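PDB 5CB8: probable adenylyl-sulfate kinase from Synechocystis sp., which catalyses the ATP-dependent phosphorylation of adenosine 5'-phosphosulfate to 3'-phosphoadenylyl sulfate, a step of sulfate assimilation. Local coordinates for residues V26-T31 and I99-A104; D121-F126 and N166-C171; T39-A44 and E180-I185. One frame throughout, in Å; residues are numbered along the deposited sequence. Where two conformers were deposited one is given.

Contact 1. Residues V26-T31 and I99-A104. With ADX (adenosine-5'-phosphosulfate), chain G.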
# COMPACT_ATOMS: atom_id res chain seq x y z
N VAL B 26 -11.48 1.53 -9.90
CA VAL B 26 -10.86 2.52 -10.76
C VAL B 26 -9.99 3.46 -9.93
O VAL B 26 -10.34 3.84 -8.81
CB VAL B 26 -11.93 3.30 -11.60
CG1 VAL B 26 -12.92 4.02 -10.70
CG2 VAL B 26 -11.26 4.29 -12.56
N THR B 27 -8.82 3.81 -10.47
CA THR B 27 -7.99 4.84 -9.86
C THR B 27 -8.23 6.17 -10.57
O THR B 27 -8.04 6.28 -11.78
CB THR B 27 -6.51 4.48 -9.95
OG1 THR B 27 -6.26 3.35 -9.09
CG2 THR B 27 -5.63 5.65 -9.52
N ILE B 28 -8.70 7.16 -9.81
CA ILE B 28 -8.91 8.50 -10.35
C ILE B 28 -7.70 9.34 -9.91
O ILE B 28 -7.53 9.60 -8.72
CB ILE B 28 -10.22 9.10 -9.81
CG1 ILE B 28 -11.39 8.16 -10.13
CG2 ILE B 28 -10.46 10.51 -10.39
CD1 ILE B 28 -12.67 8.52 -9.40
N TRP B 29 -6.87 9.74 -10.87
CA TRP B 29 -5.54 10.26 -10.58
C TRP B 29 -5.43 11.76 -10.88
O TRP B 29 -5.35 12.16 -12.05
CB TRP B 29 -4.47 9.50 -11.38
CG TRP B 29 -3.06 9.82 -10.96
CD1 TRP B 29 -2.35 10.95 -11.25
CD2 TRP B 29 -2.19 8.99 -10.17
NE1 TRP B 29 -1.09 10.87 -10.68
CE2 TRP B 29 -0.98 9.68 -10.02
CE3 TRP B 29 -2.34 7.72 -9.58
CZ2 TRP B 29 0.09 9.16 -9.29
CZ3 TRP B 29 -1.27 7.20 -8.86
CH2 TRP B 29 -0.07 7.91 -8.73
N LEU B 30 -5.42 12.58 -9.83
CA LEU B 30 -5.34 14.02 -10.00
C LEU B 30 -3.88 14.49 -9.96
O LEU B 30 -3.17 14.30 -8.96
CB LEU B 30 -6.16 14.75 -8.92
CG LEU B 30 -7.66 14.88 -9.23
CD1 LEU B 30 -8.34 13.53 -9.33
CD2 LEU B 30 -8.38 15.73 -8.18
N THR B 31 -3.43 15.09 -11.06
CA THR B 31 -2.08 15.60 -11.18
C THR B 31 -2.14 17.11 -11.43
O THR B 31 -3.10 17.59 -12.03
CB THR B 31 -1.32 14.88 -12.33
OG1 THR B 31 -0.01 15.42 -12.47
CG2 THR B 31 -2.07 15.03 -13.65
N ILE B 99 -12.76 2.18 -5.51
CA ILE B 99 -12.51 3.43 -6.22
C ILE B 99 -11.42 4.17 -5.45
O ILE B 99 -11.58 4.47 -4.27
CB ILE B 99 -13.79 4.30 -6.28
CG1 ILE B 99 -14.83 3.66 -7.20
CG2 ILE B 99 -13.46 5.71 -6.75
CD1 ILE B 99 -16.20 4.36 -7.17
N VAL B 100 -10.30 4.44 -6.12
CA VAL B 100 -9.16 5.07 -5.45
C VAL B 100 -8.99 6.49 -5.95
O VAL B 100 -8.86 6.72 -7.16
CB VAL B 100 -7.86 4.28 -5.71
CG1 VAL B 100 -6.69 4.89 -4.92
CG2 VAL B 100 -8.06 2.82 -5.34
N LEU B 101 -9.00 7.46 -5.04
CA LEU B 101 -8.76 8.86 -5.41
C LEU B 101 -7.33 9.22 -5.04
O LEU B 101 -6.99 9.25 -3.86
CB LEU B 101 -9.71 9.80 -4.64
CG LEU B 101 -11.12 10.05 -5.16
CD1 LEU B 101 -11.77 8.81 -5.68
CD2 LEU B 101 -11.99 10.68 -4.08
N VAL B 102 -6.50 9.49 -6.04
CA VAL B 102 -5.12 9.90 -5.78
C VAL B 102 -4.96 11.38 -6.06
O VAL B 102 -5.45 11.89 -7.07
CB VAL B 102 -4.12 9.12 -6.66
CG1 VAL B 102 -2.69 9.66 -6.46
CG2 VAL B 102 -4.19 7.63 -6.33
N SER B 103 -4.31 12.09 -5.14
CA SER B 103 -3.99 13.49 -5.35
C SER B 103 -2.49 13.65 -5.11
O SER B 103 -2.03 13.55 -3.97
CB SER B 103 -4.76 14.37 -4.37
OG SER B 103 -4.43 15.74 -4.56
N ALA B 104 -1.74 13.88 -6.18
CA ALA B 104 -0.29 13.99 -6.07
C ALA B 104 0.23 14.84 -7.21
O ALA B 104 -0.28 14.74 -8.32
CB ALA B 104 0.36 12.60 -6.11
SB ADX G . 5.24 14.38 -5.90
O1B ADX G . 6.08 13.31 -5.33
O2B ADX G . 4.03 13.84 -6.54
O3B ADX G . 6.04 15.16 -6.85
PA ADX G . 3.64 15.08 -3.76
O1A ADX G . 3.75 13.69 -3.14
O2A ADX G . 2.25 15.36 -4.33
O3A ADX G . 4.82 15.33 -4.79
O5' ADX G . 3.93 16.14 -2.59
C5' ADX G . 3.81 17.51 -2.85
C4' ADX G . 3.59 18.31 -1.69
O4' ADX G . 4.86 18.39 -0.94
C3' ADX G . 3.23 19.68 -2.05
O3' ADX G . 1.88 19.84 -1.90
C2' ADX G . 3.94 20.55 -1.09
O2' ADX G . 3.12 20.85 -0.05
C1' ADX G . 5.07 19.73 -0.56
N9 ADX G . 6.39 20.12 -0.99
C8 ADX G . 7.47 20.30 -0.19
N7 ADX G . 8.54 20.49 -0.97
C5 ADX G . 8.16 20.42 -2.27
C6 ADX G . 8.84 20.53 -3.47
N6 ADX G . 10.28 20.72 -3.50
N1 ADX G . 8.15 20.41 -4.63
C2 ADX G . 6.82 20.18 -4.62
N3 ADX G . 6.13 20.06 -3.47
C4 ADX G . 6.77 20.18 -2.28

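Contact 2. Residues D121-F126 and N166-C171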
# COMPACT_ATOMS: atom_id res chain seq x y z
N ASP B 121 -7.58 0.31 -15.27
CA ASP B 121 -8.74 1.12 -14.93
C ASP B 121 -8.29 2.36 -14.19
O ASP B 121 -8.24 2.40 -12.95
CB ASP B 121 -9.72 0.31 -14.10
CG ASP B 121 -10.22 -0.89 -14.85
OD1 ASP B 121 -11.01 -0.69 -15.79
OD2 ASP B 121 -9.80 -2.01 -14.52
N PHE B 122 -7.97 3.39 -14.97
CA PHE B 122 -7.23 4.53 -14.48
C PHE B 122 -7.71 5.74 -15.26
O PHE B 122 -7.81 5.70 -16.49
CB PHE B 122 -5.75 4.28 -14.78
CG PHE B 122 -4.82 5.38 -14.32
CD1 PHE B 122 -4.65 6.52 -15.09
CD2 PHE B 122 -4.07 5.23 -13.17
CE1 PHE B 122 -3.77 7.52 -14.69
CE2 PHE B 122 -3.19 6.22 -12.76
CZ PHE B 122 -3.04 7.36 -13.53
N LEU B 123 -8.04 6.81 -14.54
CA LEU B 123 -8.48 8.06 -15.16
C LEU B 123 -7.52 9.16 -14.76
O LEU B 123 -7.41 9.48 -13.57
CB LEU B 123 -9.88 8.43 -14.67
CG LEU B 123 -11.07 7.65 -15.20
CD1 LEU B 123 -12.38 8.34 -14.82
CD2 LEU B 123 -10.93 7.52 -16.71
N GLU B 124 -6.84 9.75 -15.74
CA GLU B 124 -5.91 10.84 -15.46
C GLU B 124 -6.67 12.17 -15.48
O GLU B 124 -7.25 12.55 -16.50
CB GLU B 124 -4.79 10.88 -16.51
CG GLU B 124 -3.72 11.95 -16.26
CD GLU B 124 -2.66 11.98 -17.35
OE1 GLU B 124 -3.01 11.86 -18.55
OE2 GLU B 124 -1.46 12.12 -17.02
N VAL B 125 -6.66 12.87 -14.36
CA VAL B 125 -7.35 14.14 -14.26
C VAL B 125 -6.30 15.24 -14.14
O VAL B 125 -5.56 15.29 -13.16
CB VAL B 125 -8.30 14.16 -13.04
CG1 VAL B 125 -9.04 15.49 -12.95
CG2 VAL B 125 -9.30 13.00 -13.12
N PHE B 126 -6.21 16.11 -15.15
CA PHE B 126 -5.27 17.23 -15.13
C PHE B 126 -5.93 18.41 -14.40
O PHE B 126 -6.81 19.07 -14.94
CB PHE B 126 -4.92 17.64 -16.57
CG PHE B 126 -3.90 18.75 -16.68
CD1 PHE B 126 -3.14 19.14 -15.58
CD2 PHE B 126 -3.71 19.40 -17.89
CE1 PHE B 126 -2.20 20.17 -15.69
CE2 PHE B 126 -2.78 20.42 -18.01
CZ PHE B 126 -2.02 20.81 -16.90
N ASN B 166 -2.87 14.18 -22.90
CA ASN B 166 -4.15 13.54 -23.22
C ASN B 166 -4.86 13.04 -21.97
O ASN B 166 -5.16 11.85 -21.87
CB ASN B 166 -3.93 12.37 -24.18
CG ASN B 166 -5.23 11.85 -24.76
OD1 ASN B 166 -6.16 12.62 -25.02
ND2 ASN B 166 -5.30 10.53 -24.96
N PRO B 167 -5.16 13.94 -21.01
CA PRO B 167 -5.82 13.47 -19.80
C PRO B 167 -7.25 13.07 -20.11
O PRO B 167 -7.79 13.50 -21.14
CB PRO B 167 -5.83 14.72 -18.91
CG PRO B 167 -5.92 15.85 -19.90
CD PRO B 167 -5.08 15.41 -21.07
N ASP B 168 -7.85 12.26 -19.26
CA ASP B 168 -9.23 11.85 -19.48
C ASP B 168 -10.21 12.96 -19.10
O ASP B 168 -11.29 13.08 -19.67
CB ASP B 168 -9.52 10.59 -18.68
CG ASP B 168 -8.62 9.44 -19.10
OD1 ASP B 168 -8.86 8.88 -20.18
OD2 ASP B 168 -7.68 9.13 -18.35
N VAL B 169 -9.82 13.77 -18.12
CA VAL B 169 -10.59 14.93 -17.70
C VAL B 169 -9.60 16.05 -17.41
O VAL B 169 -8.52 15.79 -16.86
CB VAL B 169 -11.43 14.64 -16.42
CG1 VAL B 169 -12.20 15.88 -15.96
CG2 VAL B 169 -12.40 13.49 -16.67
N GLU B 170 -9.95 17.28 -17.78
CA GLU B 170 -9.12 18.43 -17.40
C GLU B 170 -9.98 19.43 -16.64
O GLU B 170 -11.10 19.73 -17.06
CB GLU B 170 -8.50 19.10 -18.63
CG GLU B 170 -7.59 20.29 -18.30
CD GLU B 170 -6.75 20.72 -19.50
OE1 GLU B 170 -6.24 21.86 -19.50
OE2 GLU B 170 -6.59 19.91 -20.43
N CYS B 171 -9.46 19.92 -15.52
CA CYS B 171 -10.17 20.90 -14.71
C CYS B 171 -9.33 22.17 -14.65
O CYS B 171 -8.26 22.19 -14.03
CB CYS B 171 -10.37 20.34 -13.29
SG CYS B 171 -11.28 18.77 -13.24
O HOH W 1 -1.75 12.51 -20.89

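Contact 3. Residues T39-A44 and E180-I185. With SO4 (sulfate ion), chain H.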
# COMPACT_ATOMS: atom_id res chain seq x y z
N THR B 39 -6.51 18.89 -3.90
CA THR B 39 -7.09 18.41 -2.65
C THR B 39 -8.56 18.81 -2.50
O THR B 39 -9.40 18.03 -2.04
CB THR B 39 -6.25 18.91 -1.47
OG1 THR B 39 -5.02 18.17 -1.42
CG2 THR B 39 -6.98 18.73 -0.17
N THR B 40 -8.86 20.05 -2.88
CA THR B 40 -10.22 20.58 -2.79
C THR B 40 -11.20 19.75 -3.64
O THR B 40 -12.30 19.42 -3.19
CB THR B 40 -10.27 22.05 -3.21
OG1 THR B 40 -9.50 22.84 -2.29
CG2 THR B 40 -11.70 22.57 -3.23
N ILE B 41 -10.77 19.42 -4.86
CA ILE B 41 -11.58 18.61 -5.76
C ILE B 41 -11.69 17.19 -5.23
O ILE B 41 -12.77 16.59 -5.24
CB ILE B 41 -10.97 18.57 -7.19
CG1 ILE B 41 -11.11 19.94 -7.86
CG2 ILE B 41 -11.67 17.50 -8.04
CD1 ILE B 41 -10.39 20.05 -9.21
N THR B 42 -10.57 16.65 -4.77
CA THR B 42 -10.54 15.32 -4.17
C THR B 42 -11.57 15.20 -3.06
O THR B 42 -12.36 14.25 -3.03
CB THR B 42 -9.14 15.02 -3.63
OG1 THR B 42 -8.22 15.01 -4.73
CG2 THR B 42 -9.10 13.66 -2.94
N HIS B 43 -11.58 16.16 -2.14
CA HIS B 43 -12.46 16.09 -0.98
C HIS B 43 -13.92 16.21 -1.39
O HIS B 43 -14.78 15.50 -0.87
CB HIS B 43 -12.07 17.15 0.04
CG HIS B 43 -10.77 16.87 0.73
ND1 HIS B 43 -10.10 17.82 1.47
CD2 HIS B 43 -10.02 15.74 0.79
CE1 HIS B 43 -8.99 17.29 1.96
NE2 HIS B 43 -8.91 16.03 1.56
N ALA B 44 -14.20 17.09 -2.35
CA ALA B 44 -15.57 17.28 -2.81
C ALA B 44 -16.06 16.05 -3.56
O ALA B 44 -17.22 15.64 -3.41
CB ALA B 44 -15.67 18.52 -3.69
N GLU B 180 -18.41 22.35 -11.14
CA GLU B 180 -18.18 22.04 -12.54
C GLU B 180 -17.02 21.06 -12.69
O GLU B 180 -17.10 20.09 -13.45
CB GLU B 180 -17.91 23.32 -13.35
CG GLU B 180 -17.88 23.11 -14.85
CD GLU B 180 -17.62 24.38 -15.64
OE1 GLU B 180 -17.56 25.48 -15.02
OE2 GLU B 180 -17.47 24.29 -16.88
N SER B 181 -15.94 21.28 -11.93
CA SER B 181 -14.80 20.38 -12.00
C SER B 181 -15.17 18.98 -11.52
O SER B 181 -14.89 17.99 -12.21
CB SER B 181 -13.63 20.94 -11.18
OG SER B 181 -13.27 22.23 -11.62
N VAL B 182 -15.79 18.89 -10.35
CA VAL B 182 -16.26 17.60 -9.83
C VAL B 182 -17.24 16.97 -10.81
O VAL B 182 -17.17 15.76 -11.09
CB VAL B 182 -16.95 17.77 -8.45
CG1 VAL B 182 -17.57 16.45 -8.01
CG2 VAL B 182 -15.96 18.27 -7.41
N GLY B 183 -18.15 17.78 -11.35
CA GLY B 183 -19.15 17.29 -12.28
C GLY B 183 -18.56 16.59 -13.50
O GLY B 183 -19.10 15.58 -13.95
N LYS B 184 -17.47 17.12 -14.03
CA LYS B 184 -16.83 16.53 -15.20
C LYS B 184 -16.20 15.17 -14.88
O LYS B 184 -16.24 14.25 -15.70
CB LYS B 184 -15.79 17.47 -15.82
CG LYS B 184 -16.40 18.69 -16.53
CD LYS B 184 -15.39 19.46 -17.39
CE LYS B 184 -14.37 20.22 -16.54
NZ LYS B 184 -13.56 21.17 -17.38
N ILE B 185 -15.61 15.05 -13.69
CA ILE B 185 -15.01 13.78 -13.28
C ILE B 185 -16.14 12.77 -13.11
O ILE B 185 -16.06 11.66 -13.63
CB ILE B 185 -14.19 13.94 -11.99
CG1 ILE B 185 -13.01 14.89 -12.23
CG2 ILE B 185 -13.67 12.59 -11.52
CD1 ILE B 185 -12.29 15.35 -10.95
S SO4 H . -3.31 21.39 -4.39
O1 SO4 H . -3.94 20.34 -3.62
O2 SO4 H . -4.03 22.65 -4.21
O3 SO4 H . -3.33 21.02 -5.82
O4 SO4 H . -1.91 21.60 -3.97

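Contact 1. Residues V26-T31 and I99-A104
W29 and V102 are paired on neighbouring parallel strands, their side chains on the same side of the sheet, where they cross obliquely; their meeting shows how a paired position in a sheet can bury a large ring. Methyl CG1 of V102 sits over one face of the indole, 3.6 Å from the centroid of its six-membered ring and 7° off the ring normal, a CH-pi contact. The indole is swung there by a first torsion of -170°, with CG opposite the backbone N. V102 carries CG1 in the same sense, and its other methyl, CG2, reaches back to T27 CG2, which lies at the edge of the indole in its plane. T27 and V100 stand alongside each other on this same face.

The other face is aliphatic except for S103. The ethyl branch of I28 is fully extended, and its CD1 touches two residues of the partner strand, 3.8 Å from L101 CD1 and 3.9 Å from I99 CG2. V26 continues the row with CG1 beside I99 CG1.

Five backbone bonds fix this register, from V100 N to V26 O (2.8 Å) through to A104 N to L30 O (3.2 Å), the last being the longest. The same A104 borders the substrate: its CA lies 3.4 Å from O2A of adenosine-5'-phosphosulfate. The indole NE1 is hydrogen-bonded to S106 OG, the probable phosphoserine site; the ring packed by V102 is thus one of several groups bonded to this hydroxyl, with A104 O and T31 OG1.

These are central strands of the P-loop kinase sheet. Helix 76-94 covers the W29 and V102 face through I83 and S90, helix 38-50 packs on L30 and S103 from the other side, and strand 122-127 flanks strand 26-31.

Contact 2. Residues D121-F126 and N166-C171
F126 and E170 both carry CG anti to the backbone N (chi1 -177° and -179°), and this shared choice lays their side chains alongside each other, pointing the same way, where strand 169-171, the outermost on this side within the chain, pairs with strand 122-127 of the parallel P-loop kinase sheet. Ring and carboxylate planes are turned 45° apart, and F126 CD2 lies 3.7 Å from E170 CD. The carboxylate itself is engaged by R172 in a salt bridge. P167 adds to the same cluster, its CB and CG packing on F126 CB.

D168 illustrates how a side chain can extend strand pairing where the backbone has turned aside. D168 CG lies beside its own backbone N, and OD2 accepts from E124 N at 2.8 Å with its anti lone pair. E124 O answers with two bonds, a bent one from D168 N and a longer, straighter one from V169 N. The bond from V169 N already belongs to the regular parallel pairing, which goes on through F126 N to V169 O and C171 N to F126 O. L123 crosses D168 at about a right angle, CD2 against CG at 3.8 Å.

On the face that V125 shares with V169, helix 178-191 covers the strands, and V125 CG1 touches C171 SG at 4.0 Å. E124 turns to the other side, its chain extended as far as CD; R112 forms a salt bridge with OE2. The remaining carboxylate oxygen, OE1, takes a hydrogen bond from a water at 2.7 Å, and that same water accepts from N166 N at 2.8 Å.

Contact 3. Residues T39-A44 and E180-I185
Helix 38-50, whose first residues K38 and T39 end the P-loop (Walker A), leans on helix 178-191 near the C-terminal end of the chain. The two short segments pass 9.7 Å apart at an angle of 61°, and no hydrogen bond joins them; a small set of aliphatic groups makes the contact. I41 supplies most of it from the P-loop side. Its methyl branch CG2 touches CD1 of I185 at 3.7 Å, while the ethyl branch, running out with chi2 at 173°, brings CD1 to S181 CB at 3.9 Å. I41 thus straddles two residues one helical turn apart. A44, one turn further along its own helix, meets V182 through CB and CG2 at 3.7 Å; the latter methyl stands opposite the carbonyl carbon of V182, beside its backbone N.

The hydroxyl of S181 has its own partner in E176, and I41 and I185 also rest on L30 and I28 of the central strand.

At the start of the same helix, T39 N donates to O1 of a sulfate ion at 3.0 Å, N-H...O 162°. K38 NZ and the amides of G35 and G37 also bond to it. The sulfate probably comes from the crystallisation liquor, yet its position is consistent with the site where a phosphate of ATP would bind, as in other P-loop kinases. Backbone amides and a lysine gathered round an anion at a helix N-terminus are the mark of the Walker A motif.

In the fold
Contacts 1 and 2 lie in one sheet of the P-loop kinase domain, their centres about 9 Å apart, and contact 3 in the helical layer against it. Strand 26-31 lies between strands 99-103 and 122-127, tied to the latter by bonds such as W29 N to L123 O at 2.8 Å. Contact 3 covers one face of that sheet, with I41 CG2 on L30 CD2 and I185 CD1 on V125 CG1, and K184 NZ bonds to E170 O at 2.9 Å. Contact 1 borders the substrate through A104 and the P-loop through S103; contact 3 holds T39 of the P-loop, though its packing residue I41 keeps its side chain about 14 Å from the substrate.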